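Local coordinates for protein mersacidin decarboxylase (Bacillus sp., PDB 1P3Y) that catalyses the FAD-dependent oxidative decarboxylation of the C-terminal cysteine of mersacidin to an aminoenethiol during biosynthesis of this lantibiotic, at residues A[22-27]-A[53-58]; A[93-98]-A[132-137]; A[139-142]-A[147-150]. All blocks are in the same frame, centred on the assembly; numbering follows the deposited sequence.

Contact 1 of 3, residues A[22-27]-A[53-58]; sequences VGISSY and HTVSYF. With FAD (flavin-adenine dinucleotide), chain B.
Ser25 and Phe58 bring the two backbones closest, with 5.9 Å between Ser25 CA and Phe58 CA, where segment 22-27 approaches segment 53-58. Ser25 and Phe58 both send their CB toward the opposite segment. The Ser25 methylene sits over the centre of the Phe58 ring, a CH-pi contact in which Ser25 CB is 3.5 Å from the ring centroid and only 6° off the ring normal. With chi1 at 64°, Ser25 OG lies between the backbone N and the carbonyl carbon and stays farther from the ring than CB, leaving the carbon to meet the face. Besides this pair, the methyl branches of Ile24 and Val55 approach loosely, CG2 of Ile24 to CG2 of Val55 at 4.4 Å, and both residues rest on Ile15 of strand 10-15. Next to Phe58, Tyr57 reaches an FAD bound by neighbouring subunits: Tyr57 OH is 3.4 Å from the FAD methyl C7M, on the dimethylbenzene end of the flavin. That cofactor is hydrogen-bonded by Asn93 of one neighbouring subunit and Thr109 of another. No hydrogen bond links the two segments, which cohere through dispersion and CH-pi contact, whereas His53, Thr54 and Ser56 bond neighbouring subunits and Phe58 also packs on Ile19 of one, consistent with a part in the dodecamer interface.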
# COMPACT_ATOMS: atom_id res chain seq x y z
N VAL A 22 13.92 -11.97 -24.52
CA VAL A 22 12.53 -12.01 -24.90
C VAL A 22 12.28 -13.18 -25.83
O VAL A 22 11.18 -13.75 -25.84
CB VAL A 22 12.13 -10.69 -25.54
CG1 VAL A 22 10.62 -10.64 -25.74
CG2 VAL A 22 12.58 -9.55 -24.65
N GLY A 23 13.30 -13.56 -26.60
CA GLY A 23 13.14 -14.68 -27.51
C GLY A 23 13.57 -16.03 -26.96
O GLY A 23 13.61 -17.03 -27.69
N ILE A 24 13.86 -16.09 -25.67
CA ILE A 24 14.31 -17.34 -25.07
C ILE A 24 13.46 -18.60 -25.37
O ILE A 24 13.96 -19.72 -25.24
CB ILE A 24 14.49 -17.19 -23.53
CG1 ILE A 24 15.42 -18.28 -22.99
CG2 ILE A 24 13.13 -17.25 -22.81
CD1 ILE A 24 16.84 -18.11 -23.43
N SER A 25 12.19 -18.45 -25.76
CA SER A 25 11.35 -19.63 -26.04
C SER A 25 11.90 -20.47 -27.21
O SER A 25 11.73 -21.70 -27.24
CB SER A 25 9.92 -19.23 -26.36
OG SER A 25 9.90 -18.45 -27.54
N SER A 26 12.53 -19.81 -28.16
CA SER A 26 13.12 -20.48 -29.32
C SER A 26 14.13 -21.54 -28.86
O SER A 26 14.16 -22.66 -29.39
CB SER A 26 13.82 -19.45 -30.20
OG SER A 26 12.93 -18.38 -30.49
N TYR A 27 14.96 -21.18 -27.89
CA TYR A 27 15.94 -22.11 -27.38
C TYR A 27 15.24 -23.12 -26.50
O TYR A 27 15.42 -24.33 -26.65
CB TYR A 27 17.03 -21.38 -26.58
CG TYR A 27 17.85 -20.42 -27.41
CD1 TYR A 27 17.33 -19.17 -27.81
CD2 TYR A 27 19.14 -20.76 -27.85
CE1 TYR A 27 18.07 -18.29 -28.61
CE2 TYR A 27 19.88 -19.89 -28.66
CZ TYR A 27 19.34 -18.67 -29.03
OH TYR A 27 20.08 -17.83 -29.83
N HIS A 53 6.29 -15.81 -15.32
CA HIS A 53 5.11 -16.59 -15.69
C HIS A 53 5.07 -16.83 -17.20
O HIS A 53 4.56 -17.85 -17.67
CB HIS A 53 3.80 -15.91 -15.26
CG HIS A 53 3.58 -15.91 -13.77
ND1 HIS A 53 3.74 -17.03 -12.99
CD2 HIS A 53 3.23 -14.90 -12.93
CE1 HIS A 53 3.50 -16.73 -11.73
NE2 HIS A 53 3.19 -15.44 -11.66
N THR A 54 5.60 -15.89 -17.97
CA THR A 54 5.59 -16.08 -19.39
C THR A 54 6.57 -17.20 -19.68
O THR A 54 6.22 -18.18 -20.31
CB THR A 54 6.03 -14.82 -20.16
OG1 THR A 54 5.19 -13.71 -19.79
CG2 THR A 54 5.92 -15.05 -21.67
N VAL A 55 7.79 -17.06 -19.19
CA VAL A 55 8.80 -18.07 -19.44
C VAL A 55 8.35 -19.47 -18.94
O VAL A 55 8.86 -20.50 -19.39
CB VAL A 55 10.16 -17.64 -18.77
CG1 VAL A 55 11.27 -18.70 -19.02
CG2 VAL A 55 10.59 -16.28 -19.31
N SER A 56 7.40 -19.53 -18.02
CA SER A 56 6.98 -20.83 -17.51
C SER A 56 6.15 -21.62 -18.51
O SER A 56 5.90 -22.81 -18.34
CB SER A 56 6.20 -20.67 -16.20
OG SER A 56 4.89 -20.20 -16.45
N TYR A 57 5.68 -20.95 -19.56
CA TYR A 57 4.91 -21.65 -20.57
C TYR A 57 5.85 -22.43 -21.52
O TYR A 57 5.39 -23.21 -22.35
CB TYR A 57 4.09 -20.67 -21.41
CG TYR A 57 3.02 -19.96 -20.64
CD1 TYR A 57 3.06 -18.58 -20.46
CD2 TYR A 57 1.97 -20.66 -20.06
CE1 TYR A 57 2.09 -17.91 -19.72
CE2 TYR A 57 0.99 -20.00 -19.32
CZ TYR A 57 1.06 -18.63 -19.15
OH TYR A 57 0.09 -17.96 -18.42
N PHE A 58 7.16 -22.22 -21.39
CA PHE A 58 8.13 -22.86 -22.27
C PHE A 58 9.13 -23.75 -21.56
O PHE A 58 10.16 -24.09 -22.15
CB PHE A 58 8.89 -21.80 -23.07
CG PHE A 58 8.00 -20.77 -23.71
CD1 PHE A 58 8.02 -19.45 -23.27
CD2 PHE A 58 7.15 -21.11 -24.75
CE1 PHE A 58 7.21 -18.48 -23.87
CE2 PHE A 58 6.33 -20.15 -25.37
CZ PHE A 58 6.36 -18.83 -24.92
PA FAD B . -8.49 -8.35 -22.26
O1A FAD B . -7.01 -8.57 -21.93
O2A FAD B . -9.01 -6.93 -22.31
O5B FAD B . -9.46 -9.16 -21.21
C5B FAD B . -9.00 -10.25 -20.35
C4B FAD B . -8.68 -9.76 -18.94
O4B FAD B . -8.45 -8.35 -18.95
C3B FAD B . -9.81 -9.97 -17.91
O3B FAD B . -9.26 -10.85 -16.94
C2B FAD B . -10.12 -8.59 -17.44
O2B FAD B . -10.58 -8.38 -16.14
C1B FAD B . -8.84 -7.81 -17.72
N9A FAD B . -8.90 -6.33 -17.93
C8A FAD B . -9.43 -5.53 -19.04
N7A FAD B . -9.31 -4.23 -18.88
C5A FAD B . -8.66 -4.09 -17.61
C6A FAD B . -8.24 -2.95 -16.82
N6A FAD B . -8.40 -1.68 -17.23
N1A FAD B . -7.64 -3.19 -15.54
C2A FAD B . -7.46 -4.46 -15.07
N3A FAD B . -7.82 -5.64 -15.78
C4A FAD B . -8.44 -5.29 -17.07
N1 FAD B . -7.55 -16.29 -26.33
C2 FAD B . -7.59 -16.37 -27.72
O2 FAD B . -8.66 -16.14 -28.34
N3 FAD B . -6.41 -16.69 -28.42
C4 FAD B . -5.13 -16.97 -27.81
O4 FAD B . -4.11 -17.28 -28.55
C4X FAD B . -5.12 -16.87 -26.42
N5 FAD B . -3.86 -17.11 -25.77
C5X FAD B . -3.82 -16.99 -24.35
C6 FAD B . -2.59 -17.21 -23.65
C7 FAD B . -2.46 -17.10 -22.20
C7M FAD B . -1.07 -17.35 -21.55
C8 FAD B . -3.67 -16.73 -21.43
C8M FAD B . -3.69 -16.57 -19.92
C9 FAD B . -4.90 -16.50 -22.07
C9A FAD B . -5.03 -16.62 -23.51
N10 FAD B . -6.29 -16.41 -24.31
C10 FAD B . -6.33 -16.53 -25.71
C1' FAD B . -7.47 -16.06 -23.58
C2' FAD B . -7.87 -14.63 -23.56
O2' FAD B . -6.75 -13.85 -22.94
C3' FAD B . -9.09 -14.42 -22.74
O3' FAD B . -10.29 -14.81 -23.45
C4' FAD B . -9.30 -12.95 -22.27
O4' FAD B . -10.50 -12.93 -21.42
C5' FAD B . -9.50 -11.94 -23.37
O5' FAD B . -8.23 -11.44 -23.84
P FAD B . -8.11 -10.09 -24.63
O1P FAD B . -6.69 -9.92 -24.93
O2P FAD B . -9.05 -10.14 -25.81
O3P FAD B . -8.79 -8.98 -23.66

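Contact 2 of 3, residues A[93-98]-A[132-137]; sequences NILGQT and TVVSRN. With FAD (flavin-adenine dinucleotide), chain C.
Leu95 and Gly96 carry helix 92-99 against Val134 and Asn137 of helix 132-144; the short axes of 93-98 and 132-137 approach to 9.4 Å and cross at 53°. The first residue, Asn93, faces away from the other helix and serves the cofactor. Its CG is anti to the backbone N (chi1 175°), which directs Asn93 ND2 to the FAD phosphate oxygen O2P in a nearly straight bond, 2.7 Å and 172°. Asn93 OD1 accepts from Ala103 N of a neighbouring subunit, so both ends of the amide are engaged. Ile94, also of the FAD pocket, packs on Val107 and Ala108 of helix 106-113. Leu95 sends its CB toward helix 132-144, and Leu95 CD1 meets Val134 CG1 at 4.4 Å. Gly96 follows; lacking a side chain, it lets the Asn137 side chain lie against its backbone. Gln97 NE2 makes a weak bond to Asn93 OD1, and the side chain packs on Ala108. Thr98 closes the segment by returning Thr98 OG1 to Ile94 O at 2.6 Å, while its own N reaches the same oxygen from the opposite face of the carbonyl plane. Within the Rossmann-like fold, helix 92-99 is wedged between helices 106-113 and 132-144, and Leu95 and Thr98 both lie on Phe120 of strand 119-122.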
# COMPACT_ATOMS: atom_id res chain seq x y z
N ASN A 93 27.82 -8.14 -16.74
CA ASN A 93 27.70 -8.18 -15.29
C ASN A 93 27.86 -9.61 -14.75
O ASN A 93 28.72 -9.86 -13.90
CB ASN A 93 26.36 -7.59 -14.86
CG ASN A 93 26.13 -7.73 -13.37
OD1 ASN A 93 26.92 -7.21 -12.56
ND2 ASN A 93 25.06 -8.44 -12.99
N ILE A 94 27.04 -10.55 -15.22
CA ILE A 94 27.14 -11.93 -14.75
C ILE A 94 28.56 -12.50 -15.00
O ILE A 94 29.11 -13.21 -14.14
CB ILE A 94 26.03 -12.82 -15.42
CG1 ILE A 94 24.95 -13.18 -14.38
CG2 ILE A 94 26.62 -14.03 -16.11
CD1 ILE A 94 25.43 -13.71 -13.08
N LEU A 95 29.15 -12.17 -16.15
CA LEU A 95 30.51 -12.62 -16.46
C LEU A 95 31.46 -12.04 -15.41
O LEU A 95 32.30 -12.76 -14.86
CB LEU A 95 30.96 -12.17 -17.86
CG LEU A 95 30.17 -12.77 -19.03
CD1 LEU A 95 30.64 -12.18 -20.35
CD2 LEU A 95 30.29 -14.29 -19.03
N GLY A 96 31.32 -10.73 -15.13
CA GLY A 96 32.17 -10.09 -14.14
C GLY A 96 31.97 -10.64 -12.72
O GLY A 96 32.91 -10.76 -11.92
N GLN A 97 30.74 -11.01 -12.40
CA GLN A 97 30.49 -11.52 -11.07
C GLN A 97 31.06 -12.91 -10.91
O GLN A 97 31.78 -13.19 -9.94
CB GLN A 97 28.98 -11.52 -10.73
CG GLN A 97 28.47 -10.20 -10.15
CD GLN A 97 27.00 -10.24 -9.71
OE1 GLN A 97 26.64 -10.98 -8.80
NE2 GLN A 97 26.17 -9.45 -10.37
N THR A 98 30.76 -13.77 -11.88
CA THR A 98 31.21 -15.16 -11.79
C THR A 98 32.72 -15.28 -11.91
O THR A 98 33.36 -16.05 -11.18
CB THR A 98 30.51 -16.04 -12.85
OG1 THR A 98 30.58 -15.39 -14.12
CG2 THR A 98 29.04 -16.26 -12.46
N THR A 132 38.20 -4.14 -22.47
CA THR A 132 39.28 -4.95 -21.92
C THR A 132 38.82 -5.90 -20.81
O THR A 132 39.10 -7.12 -20.87
CB THR A 132 40.40 -4.03 -21.36
OG1 THR A 132 40.74 -3.04 -22.33
CG2 THR A 132 41.64 -4.84 -21.02
N VAL A 133 38.14 -5.36 -19.79
CA VAL A 133 37.66 -6.15 -18.64
C VAL A 133 36.84 -7.36 -19.04
O VAL A 133 37.02 -8.45 -18.48
CB VAL A 133 36.77 -5.33 -17.68
CG1 VAL A 133 37.42 -5.28 -16.31
CG2 VAL A 133 36.50 -3.93 -18.24
N VAL A 134 35.93 -7.19 -19.99
CA VAL A 134 35.09 -8.30 -20.42
C VAL A 134 35.97 -9.45 -20.91
O VAL A 134 35.86 -10.60 -20.43
CB VAL A 134 34.11 -7.84 -21.51
CG1 VAL A 134 33.21 -8.99 -21.95
CG2 VAL A 134 33.29 -6.68 -20.99
N SER A 135 36.87 -9.13 -21.84
CA SER A 135 37.80 -10.13 -22.38
C SER A 135 38.60 -10.78 -21.23
O SER A 135 38.75 -12.01 -21.17
CB SER A 135 38.77 -9.47 -23.37
OG SER A 135 38.06 -8.87 -24.44
N ARG A 136 39.09 -9.95 -20.31
CA ARG A 136 39.84 -10.49 -19.19
C ARG A 136 38.96 -11.41 -18.38
O ARG A 136 39.40 -12.49 -17.94
CB ARG A 136 40.37 -9.36 -18.30
CG ARG A 136 40.98 -9.88 -16.99
CD ARG A 136 41.83 -8.83 -16.25
NE ARG A 136 41.10 -7.69 -15.71
CZ ARG A 136 41.11 -6.45 -16.21
NH1 ARG A 136 41.82 -6.14 -17.30
NH2 ARG A 136 40.40 -5.50 -15.60
N ASN A 137 37.70 -11.00 -18.19
CA ASN A 137 36.76 -11.80 -17.40
C ASN A 137 36.49 -13.12 -18.10
O ASN A 137 36.53 -14.17 -17.45
CB ASN A 137 35.44 -11.02 -17.13
CG ASN A 137 35.56 -10.03 -15.94
OD1 ASN A 137 34.77 -9.09 -15.81
ND2 ASN A 137 36.54 -10.26 -15.06
PA FAD C . 20.55 -8.11 -12.22
O1A FAD C . 19.23 -8.10 -12.97
O2A FAD C . 20.65 -8.96 -10.96
O5B FAD C . 21.00 -6.59 -11.78
C5B FAD C . 20.45 -5.37 -12.37
C4B FAD C . 19.34 -4.78 -11.51
O4B FAD C . 18.81 -5.78 -10.64
C3B FAD C . 19.78 -3.63 -10.59
O3B FAD C . 19.04 -2.50 -11.02
C2B FAD C . 19.45 -4.14 -9.22
O2B FAD C . 19.10 -3.24 -8.20
C1B FAD C . 18.35 -5.17 -9.47
N9A FAD C . 18.14 -6.29 -8.49
C8A FAD C . 18.95 -7.46 -8.18
N7A FAD C . 18.45 -8.24 -7.25
C5A FAD C . 17.23 -7.60 -6.87
C6A FAD C . 16.19 -7.90 -5.90
N6A FAD C . 16.22 -9.00 -5.12
N1A FAD C . 15.10 -6.99 -5.78
C2A FAD C . 15.02 -5.86 -6.54
N3A FAD C . 15.98 -5.49 -7.53
C4A FAD C . 17.07 -6.47 -7.58
N1 FAD C . 23.86 -5.96 -20.27
C2 FAD C . 24.63 -6.88 -20.97
O2 FAD C . 25.77 -7.21 -20.56
N3 FAD C . 24.11 -7.45 -22.15
C4 FAD C . 22.81 -7.15 -22.72
O4 FAD C . 22.44 -7.72 -23.82
C4X FAD C . 22.06 -6.24 -21.98
N5 FAD C . 20.75 -5.93 -22.50
C5X FAD C . 19.95 -5.02 -21.74
C6 FAD C . 18.64 -4.68 -22.20
C7 FAD C . 17.75 -3.76 -21.49
C7M FAD C . 16.34 -3.48 -22.08
C8 FAD C . 18.25 -3.16 -20.24
C8M FAD C . 17.44 -2.20 -19.39
C9 FAD C . 19.53 -3.46 -19.74
C9A FAD C . 20.41 -4.37 -20.45
N10 FAD C . 21.81 -4.77 -20.04
C10 FAD C . 22.59 -5.67 -20.77
C1' FAD C . 22.31 -4.19 -18.83
C2' FAD C . 22.27 -5.02 -17.60
O2' FAD C . 20.84 -5.37 -17.33
C3' FAD C . 22.80 -4.28 -16.43
O3' FAD C . 24.24 -4.23 -16.42
C4' FAD C . 22.36 -4.86 -15.05
O4' FAD C . 22.90 -3.98 -14.01
C5' FAD C . 22.84 -6.26 -14.76
O5' FAD C . 21.93 -7.24 -15.29
P FAD C . 21.90 -8.73 -14.78
O1P FAD C . 20.85 -9.40 -15.54
O2P FAD C . 23.30 -9.30 -14.90
O3P FAD C . 21.68 -8.61 -13.18

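Contact 3 of 3, residues A[139-142]-A[147-150]; sequences EQLR and IVIE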
# COMPACT_ATOMS: atom_id res chain seq x y z
N GLU A 139 38.36 -14.74 -20.22
CA GLU A 139 39.56 -15.54 -20.11
C GLU A 139 39.62 -16.20 -18.74
O GLU A 139 39.75 -17.43 -18.64
CB GLU A 139 40.79 -14.66 -20.37
CG GLU A 139 42.14 -15.41 -20.41
CD GLU A 139 42.08 -16.72 -21.20
OE1 GLU A 139 41.41 -16.74 -22.27
OE2 GLU A 139 42.72 -17.72 -20.75
N GLN A 140 39.48 -15.39 -17.69
CA GLN A 140 39.54 -15.87 -16.32
C GLN A 140 38.56 -17.02 -16.06
O GLN A 140 38.89 -17.97 -15.34
CB GLN A 140 39.25 -14.73 -15.34
CG GLN A 140 39.44 -15.09 -13.88
CD GLN A 140 40.88 -15.40 -13.53
OE1 GLN A 140 41.71 -14.50 -13.40
NE2 GLN A 140 41.19 -16.68 -13.39
N LEU A 141 37.36 -16.91 -16.62
CA LEU A 141 36.35 -17.96 -16.49
C LEU A 141 36.84 -19.25 -17.14
O LEU A 141 36.67 -20.35 -16.58
CB LEU A 141 35.04 -17.50 -17.15
CG LEU A 141 34.19 -16.50 -16.36
CD1 LEU A 141 33.15 -15.87 -17.28
CD2 LEU A 141 33.54 -17.21 -15.17
N ARG A 142 37.44 -19.12 -18.32
CA ARG A 142 37.99 -20.28 -19.03
C ARG A 142 39.10 -20.89 -18.18
O ARG A 142 39.09 -22.09 -17.89
CB ARG A 142 38.52 -19.85 -20.40
CG ARG A 142 37.46 -19.90 -21.48
CD ARG A 142 37.77 -18.95 -22.61
NE ARG A 142 36.72 -18.97 -23.63
CZ ARG A 142 36.61 -18.06 -24.59
NH1 ARG A 142 37.49 -17.06 -24.66
NH2 ARG A 142 35.60 -18.13 -25.45
N ILE A 147 33.06 -22.78 -19.62
CA ILE A 147 33.03 -22.67 -21.08
C ILE A 147 32.29 -21.38 -21.44
O ILE A 147 31.28 -21.04 -20.81
CB ILE A 147 32.26 -23.85 -21.70
CG1 ILE A 147 33.01 -25.14 -21.39
CG2 ILE A 147 32.07 -23.64 -23.22
CD1 ILE A 147 32.22 -26.37 -21.77
N VAL A 148 32.79 -20.68 -22.46
CA VAL A 148 32.18 -19.43 -22.90
C VAL A 148 31.93 -19.37 -24.42
O VAL A 148 32.80 -18.99 -25.20
CB VAL A 148 33.06 -18.24 -22.48
CG1 VAL A 148 32.44 -16.94 -22.91
CG2 VAL A 148 33.24 -18.26 -20.98
N ILE A 149 30.73 -19.77 -24.83
CA ILE A 149 30.37 -19.75 -26.24
C ILE A 149 30.33 -18.30 -26.70
O ILE A 149 29.52 -17.50 -26.22
CB ILE A 149 29.01 -20.41 -26.46
CG1 ILE A 149 29.03 -21.85 -25.91
CG2 ILE A 149 28.63 -20.36 -27.92
CD1 ILE A 149 30.29 -22.65 -26.22
N GLU A 150 31.21 -17.95 -27.62
CA GLU A 150 31.27 -16.59 -28.12
C GLU A 150 30.04 -16.25 -28.95
O GLU A 150 29.39 -17.12 -29.51
CB GLU A 150 32.55 -16.41 -28.96
CG GLU A 150 33.84 -16.82 -28.25
CD GLU A 150 34.87 -15.70 -28.13
OE1 GLU A 150 35.73 -15.77 -27.21
OE2 GLU A 150 34.81 -14.75 -28.96
O HOH W 1 35.75 -21.53 -23.46
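Arg142 reaches across from helix 132-144 to strand 147-148 and to Glu150 beyond it. From CB its chain runs extended through CG and CD to NE, with CG beside the backbone N (chi1 -88°), and it crosses the Val148 side chain at about a right angle. Arg142 NE passes 3.9 Å from Val148 CB and donates to a water at 2.7 Å; the same water accepts from Val148 N, so it bridges side chain and strand. Helix and strand here are the returning half of a beta-alpha-beta crossover: the chain leaves strand 119-122, passes through helices 126-129 and 132-144 and re-enters the parallel sheet beside it as the outermost strand of the chain, 147-148. One residue earlier than the arginine, Leu141 CB packs on Val148 CG2 at 4.3 Å. At the tip, NH2 is gripped twice. Arg142 NH2 to Val148 O is 2.9 Å, in the carbonyl plane and on a lone pair, though 25° out of the guanidinium plane. Arg142 NH2 to Glu150 OE1 is also 2.9 Å, a salt bridge using the anti lone pair, the carboxylate and guanidinium planes being only 4° apart. NH1 adds a weak bond to that same oxygen.

The contacts follow one another along the chain, each closing before the next opens, around one parallel sheet ordered 3-2-1-4-5-6, of which only contact 3 holds a strand, 147-148. Contacts 2 and 3 share helix 132-144 and have centres about 10 Å apart; Leu141 joins them, with Leu141 CD1 3.7 Å from Leu95 CD2 and Leu141 CD2 3.6 Å from Thr98 OG1. Contact 1 lies on the opposite side of the chain's centre, its centre about 26 Å from that of contact 2 and about 25 Å from that of contact 3. The subunit therefore meets flavin on two sides: contact 2 includes residues binding its own FAD, whereas contact 1 touches an FAD held by neighbouring subunits, consistent with cofactor sites built through the dodecamer.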